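Long-range contact in glycogen synthase (PDB 6GNF), which is a bacterial starch (glycogen) synthase of the glycosyltransferase type, built from two domains that each contain a largely parallel beta-sheet flanked by helices: residues Q440-P454 with T461-I473. Sequence-based numbering, arbitrary orientation.
Sequences QLYAMMYGTIPVVAP and TVPPQFGFLMNKI
Val451 and Val452 pair in parallel with Phe468 and Leu469, the two strands of a beta-alpha-beta crossover through helix 457-461; strand 468-469 closes one margin of the six-stranded parallel sheet in this Rossmann-like domain. Three backbone bonds join them: Phe468 N to Pro450 O, Val452 N to Phe468 O, and Met470 N to Val452 O at 2.8 Å. Proline suits position 450: it has no N-H to offer, its CD lies against Phe466 O, its carbonyl still accepts the strand bond from Phe468 N, and its ring packs on Val462, CB to CG2 3.8 Å. Gly467 fits where a CB would collide with Pro450 O; its CA lies 3.4 Å from that oxygen.

On the face of the sheet under the crossover helix, Val452 CG2 meets Leu469 CD2 at 3.6 Å and also reaches Val462. It does so because CG2 stands between the backbone N and carbonyl carbon, while CG1 takes the position anti to the latter. Ile449 CG2 touches Phe468 on the other face, where helix 509-520 adds Met514.

Gln440 of helix 439-445 and Thr461 at the end of helix 457-461 meet. The amide NE2 gives a hydrogen bond to Thr461 OG1 at 3.0 Å, tilted 17° from the amide plane, and another to Cys436 O, while Thr461 OG1 also bonds Gly457 O, so the buried NE2 and OG1 each have two partners. Nearby, Met444 sets its sulfur obliquely beside the Phe466 ring, a Met-aromatic contact.

Met470, long and unbranched, can follow the neighbouring strand backward. Its CB and CG lie against Val452 O, SD reaches Ala453 N, and, with the chain fully extended beyond CG (chi3 -180°), the terminal CE comes to 3.4 Å from Val451 O.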
loop_
_atom_site.group_PDB
_atom_site.type_symbol
_atom_site.label_atom_id
_atom_site.label_comp_id
_atom_site.label_asym_id
_atom_site.label_seq_id
_atom_site.Cartn_x
_atom_site.Cartn_y
_atom_site.Cartn_z
ATOM N N GLN A 440 5.056 10.398 -4.026
ATOM C CA GLN A 440 4.968 11.515 -4.961
ATOM C C GLN A 440 3.948 12.557 -4.500
ATOM O O GLN A 440 4.123 13.746 -4.764
ATOM C CB GLN A 440 4.673 11.028 -6.388
ATOM C CG GLN A 440 3.228 10.638 -6.678
ATOM C CD GLN A 440 2.880 9.213 -6.278
ATOM O OE1 GLN A 440 3.602 8.556 -5.513
ATOM N NE2 GLN A 440 1.793 8.712 -6.832
ATOM N N LEU A 441 2.925 12.116 -3.775
ATOM C CA LEU A 441 1.912 13.025 -3.243
ATOM C C LEU A 441 2.512 13.860 -2.123
ATOM O O LEU A 441 2.400 15.091 -2.117
ATOM C CB LEU A 441 0.705 12.251 -2.724
ATOM C CG LEU A 441 0.028 11.263 -3.678
ATOM C CD1 LEU A 441 -1.214 10.676 -3.026
ATOM C CD2 LEU A 441 -0.327 11.918 -5.001
ATOM N N TYR A 442 3.189 13.193 -1.193
ATOM C CA TYR A 442 3.904 13.890 -0.137
ATOM C C TYR A 442 4.884 14.884 -0.739
ATOM O O TYR A 442 4.923 16.054 -0.349
ATOM C CB TYR A 442 4.668 12.906 0.749
ATOM C CG TYR A 442 3.819 11.994 1.607
ATOM C CD1 TYR A 442 2.555 12.367 2.037
ATOM C CD2 TYR A 442 4.310 10.762 2.024
ATOM C CE1 TYR A 442 1.793 11.535 2.836
ATOM C CE2 TYR A 442 3.557 9.928 2.827
ATOM C CZ TYR A 442 2.297 10.320 3.228
ATOM O OH TYR A 442 1.547 9.479 4.015
ATOM N N ALA A 443 5.688 14.412 -1.684
ATOM C CA ALA A 443 6.720 15.234 -2.295
ATOM C C ALA A 443 6.143 16.531 -2.851
ATOM O O ALA A 443 6.691 17.606 -2.627
ATOM C CB ALA A 443 7.427 14.458 -3.394
ATOM N N MET A 444 5.046 16.431 -3.588
ATOM C CA MET A 444 4.433 17.605 -4.193
ATOM C C MET A 444 3.968 18.622 -3.155
ATOM O O MET A 444 4.098 19.819 -3.367
ATOM C CB MET A 444 3.295 17.206 -5.137
ATOM C CG MET A 444 3.804 16.568 -6.423
ATOM S SD MET A 444 2.547 16.223 -7.666
ATOM C CE MET A 444 1.719 14.815 -6.943
ATOM N N MET A 445 3.434 18.167 -2.029
ATOM C CA MET A 445 3.034 19.094 -0.965
ATOM C C MET A 445 4.218 19.872 -0.390
ATOM O O MET A 445 4.035 20.965 0.130
ATOM C CB MET A 445 2.327 18.360 0.170
ATOM C CG MET A 445 0.955 17.846 -0.178
ATOM S SD MET A 445 0.217 16.896 1.182
ATOM C CE MET A 445 -0.061 18.193 2.393
ATOM N N TYR A 446 5.417 19.298 -0.494
ATOM C CA TYR A 446 6.644 19.951 -0.038
ATOM C C TYR A 446 7.354 20.743 -1.152
ATOM O O TYR A 446 8.422 21.299 -0.925
ATOM C CB TYR A 446 7.607 18.909 0.559
ATOM C CG TYR A 446 7.218 18.433 1.951
ATOM C CD1 TYR A 446 6.101 17.643 2.144
ATOM C CD2 TYR A 446 7.977 18.772 3.064
ATOM C CE1 TYR A 446 5.735 17.202 3.404
ATOM C CE2 TYR A 446 7.622 18.337 4.333
ATOM C CZ TYR A 446 6.500 17.547 4.497
ATOM O OH TYR A 446 6.116 17.100 5.755
ATOM N N GLY A 447 6.781 20.775 -2.351
ATOM C CA GLY A 447 7.401 21.462 -3.483
ATOM C C GLY A 447 8.552 20.676 -4.083
ATOM O O GLY A 447 9.397 21.218 -4.786
ATOM N N THR A 448 8.570 19.378 -3.808
ATOM C CA THR A 448 9.605 18.486 -4.303
ATOM C C THR A 448 9.042 17.781 -5.533
ATOM O O THR A 448 7.967 17.189 -5.480
ATOM C CB THR A 448 10.020 17.477 -3.208
ATOM O OG1 THR A 448 10.604 18.188 -2.106
ATOM C CG2 THR A 448 11.028 16.465 -3.729
ATOM N N ILE A 449 9.791 17.832 -6.628
ATOM C CA ILE A 449 9.277 17.458 -7.940
ATOM C C ILE A 449 9.452 15.966 -8.226
ATOM O O ILE A 449 10.583 15.470 -8.223
ATOM C CB ILE A 449 9.983 18.273 -9.038
ATOM C CG1 ILE A 449 9.592 19.748 -8.913
ATOM C CG2 ILE A 449 9.627 17.741 -10.418
ATOM C CD1 ILE A 449 10.485 20.701 -9.679
ATOM N N PRO A 450 8.344 15.252 -8.509
ATOM C CA PRO A 450 8.467 13.830 -8.829
ATOM C C PRO A 450 9.119 13.542 -10.184
ATOM O O PRO A 450 8.818 14.205 -11.179
ATOM C CB PRO A 450 7.011 13.331 -8.834
ATOM C CG PRO A 450 6.234 14.365 -8.098
ATOM C CD PRO A 450 6.933 15.657 -8.374
ATOM N N VAL A 451 10.007 12.550 -10.193
ATOM C CA VAL A 451 10.557 11.982 -11.414
ATOM C C VAL A 451 10.275 10.489 -11.312
ATOM O O VAL A 451 10.921 9.782 -10.541
ATOM C CB VAL A 451 12.069 12.260 -11.553
ATOM C CG1 VAL A 451 12.612 11.716 -12.863
ATOM C CG2 VAL A 451 12.352 13.743 -11.437
ATOM N N VAL A 452 9.307 10.023 -12.096
ATOM C CA VAL A 452 8.664 8.744 -11.851
ATOM C C VAL A 452 8.585 7.860 -13.092
ATOM O O VAL A 452 8.655 8.335 -14.219
ATOM C CB VAL A 452 7.238 8.960 -11.293
ATOM C CG1 VAL A 452 7.297 9.784 -10.017
ATOM C CG2 VAL A 452 6.337 9.646 -12.309
ATOM N N ALA A 453 8.460 6.560 -12.861
ATOM C CA ALA A 453 8.224 5.612 -13.940
ATOM C C ALA A 453 6.815 5.805 -14.506
ATOM O O ALA A 453 5.884 6.118 -13.764
ATOM C CB ALA A 453 8.390 4.186 -13.444
ATOM N N PRO A 454 6.651 5.593 -15.818
ATOM C CA PRO A 454 5.355 5.763 -16.467
ATOM C C PRO A 454 4.465 4.532 -16.301
ATOM O O PRO A 454 4.136 3.871 -17.274
ATOM C CB PRO A 454 5.751 5.961 -17.934
ATOM C CG PRO A 454 6.952 5.087 -18.097
ATOM C CD PRO A 454 7.687 5.153 -16.779
ATOM N N THR A 461 -0.985 10.779 -11.337
ATOM C CA THR A 461 -0.660 11.756 -10.298
ATOM C C THR A 461 0.440 12.747 -10.669
ATOM O O THR A 461 0.581 13.785 -10.028
ATOM C CB THR A 461 -0.249 11.046 -8.994
ATOM O OG1 THR A 461 0.793 10.092 -9.270
ATOM C CG2 THR A 461 -1.447 10.338 -8.394
ATOM N N VAL A 462 1.223 12.423 -11.692
ATOM C CA VAL A 462 2.329 13.284 -12.131
ATOM C C VAL A 462 2.192 13.616 -13.625
ATOM O O VAL A 462 2.931 13.092 -14.463
ATOM C CB VAL A 462 3.701 12.623 -11.862
ATOM C CG1 VAL A 462 4.843 13.607 -12.120
ATOM C CG2 VAL A 462 3.775 12.109 -10.437
ATOM N N PRO A 463 1.219 14.476 -13.970
ATOM C CA PRO A 463 1.179 15.031 -15.319
ATOM C C PRO A 463 2.331 16.020 -15.540
ATOM O O PRO A 463 3.043 16.353 -14.589
ATOM C CB PRO A 463 -0.177 15.742 -15.361
ATOM C CG PRO A 463 -0.464 16.084 -13.944
ATOM C CD PRO A 463 0.061 14.913 -13.170
ATOM N N PRO A 464 2.514 16.501 -16.783
ATOM C CA PRO A 464 3.685 17.330 -17.117
ATOM C C PRO A 464 3.870 18.650 -16.343
ATOM O O PRO A 464 4.993 19.160 -16.284
ATOM C CB PRO A 464 3.497 17.616 -18.618
ATOM C CG PRO A 464 2.616 16.522 -19.112
ATOM C CD PRO A 464 1.693 16.208 -17.974
ATOM N N GLN A 465 2.789 19.205 -15.787
ATOM C CA GLN A 465 2.875 20.444 -15.000
ATOM C C GLN A 465 3.587 20.222 -13.674
ATOM O O GLN A 465 4.198 21.133 -13.144
ATOM C CB GLN A 465 1.502 21.029 -14.683
ATOM C CG GLN A 465 0.497 20.050 -14.126
ATOM C CD GLN A 465 -0.502 19.590 -15.158
ATOM O OE1 GLN A 465 -0.153 19.150 -16.249
ATOM N NE2 GLN A 465 -1.764 19.642 -14.782
ATOM N N PHE A 466 3.503 19.011 -13.136
ATOM C CA PHE A 466 4.035 18.739 -11.796
ATOM C C PHE A 466 5.380 18.008 -11.756
ATOM O O PHE A 466 6.088 18.069 -10.748
ATOM C CB PHE A 466 3.017 17.942 -10.975
ATOM C CG PHE A 466 1.671 18.603 -10.845
ATOM C CD1 PHE A 466 1.555 19.967 -10.597
ATOM C CD2 PHE A 466 0.510 17.843 -10.926
ATOM C CE1 PHE A 466 0.308 20.554 -10.464
ATOM C CE2 PHE A 466 -0.736 18.428 -10.792
ATOM C CZ PHE A 466 -0.837 19.785 -10.562
ATOM N N GLY A 467 5.727 17.292 -12.819
ATOM C CA GLY A 467 6.953 16.501 -12.803
ATOM C C GLY A 467 7.259 15.822 -14.118
ATOM O O GLY A 467 6.667 16.158 -15.138
ATOM N N PHE A 468 8.164 14.848 -14.077
ATOM C CA PHE A 468 8.697 14.215 -15.284
ATOM C C PHE A 468 8.571 12.699 -15.255
ATOM O O PHE A 468 8.682 12.090 -14.196
ATOM C CB PHE A 468 10.172 14.574 -15.447
ATOM C CG PHE A 468 10.430 16.045 -15.516
ATOM C CD1 PHE A 468 10.663 16.775 -14.366
ATOM C CD2 PHE A 468 10.435 16.700 -16.736
ATOM C CE1 PHE A 468 10.901 18.139 -14.429
ATOM C CE2 PHE A 468 10.678 18.060 -16.810
ATOM C CZ PHE A 468 10.909 18.781 -15.655
ATOM N N LEU A 469 8.375 12.108 -16.431
ATOM C CA LEU A 469 8.306 10.660 -16.587
ATOM C C LEU A 469 9.616 10.100 -17.134
ATOM O O LEU A 469 10.217 10.678 -18.045
ATOM C CB LEU A 469 7.183 10.268 -17.546
ATOM C CG LEU A 469 5.757 10.666 -17.176
ATOM C CD1 LEU A 469 4.772 10.002 -18.138
ATOM C CD2 LEU A 469 5.420 10.293 -15.741
ATOM N N MET A 470 10.006 8.946 -16.604
ATOM C CA MET A 470 11.103 8.160 -17.147
ATOM C C MET A 470 10.584 7.339 -18.323
ATOM O O MET A 470 9.390 7.344 -18.627
ATOM C CB MET A 470 11.596 7.146 -16.115
ATOM C CG MET A 470 11.986 7.700 -14.766
ATOM S SD MET A 470 12.218 6.358 -13.593
ATOM C CE MET A 470 12.644 7.321 -12.144
ATOM N N ASN A 471 11.480 6.589 -18.954
ATOM C CA ASN A 471 11.047 5.497 -19.808
ATOM C C ASN A 471 10.701 4.314 -18.909
ATOM O O ASN A 471 11.001 4.325 -17.715
ATOM C CB ASN A 471 12.128 5.123 -20.824
ATOM C CG ASN A 471 12.321 6.181 -21.895
ATOM O OD1 ASN A 471 11.439 6.995 -22.148
ATOM N ND2 ASN A 471 13.473 6.147 -22.555
ATOM N N LYS A 472 10.058 3.307 -19.482
ATOM C CA LYS A 472 9.592 2.141 -18.731
ATOM C C LYS A 472 10.750 1.354 -18.121
ATOM O O LYS A 472 11.744 1.105 -18.782
ATOM C CB LYS A 472 8.786 1.232 -19.663
ATOM C CG LYS A 472 8.128 0.048 -18.985
ATOM C CD LYS A 472 7.533 -0.894 -20.019
ATOM C CE LYS A 472 6.941 -2.129 -19.365
ATOM N NZ LYS A 472 5.773 -1.791 -18.499
ATOM N N ILE A 473 10.606 0.962 -16.861
ATOM C CA ILE A 473 11.592 0.116 -16.193
ATOM C C ILE A 473 11.163 -1.330 -16.419
ATOM O O ILE A 473 10.137 -1.745 -15.898
ATOM C CB ILE A 473 11.670 0.398 -14.674
ATOM C CG1 ILE A 473 11.795 1.905 -14.391
ATOM C CG2 ILE A 473 12.831 -0.365 -14.044
ATOM C CD1 ILE A 473 13.022 2.571 -14.980
#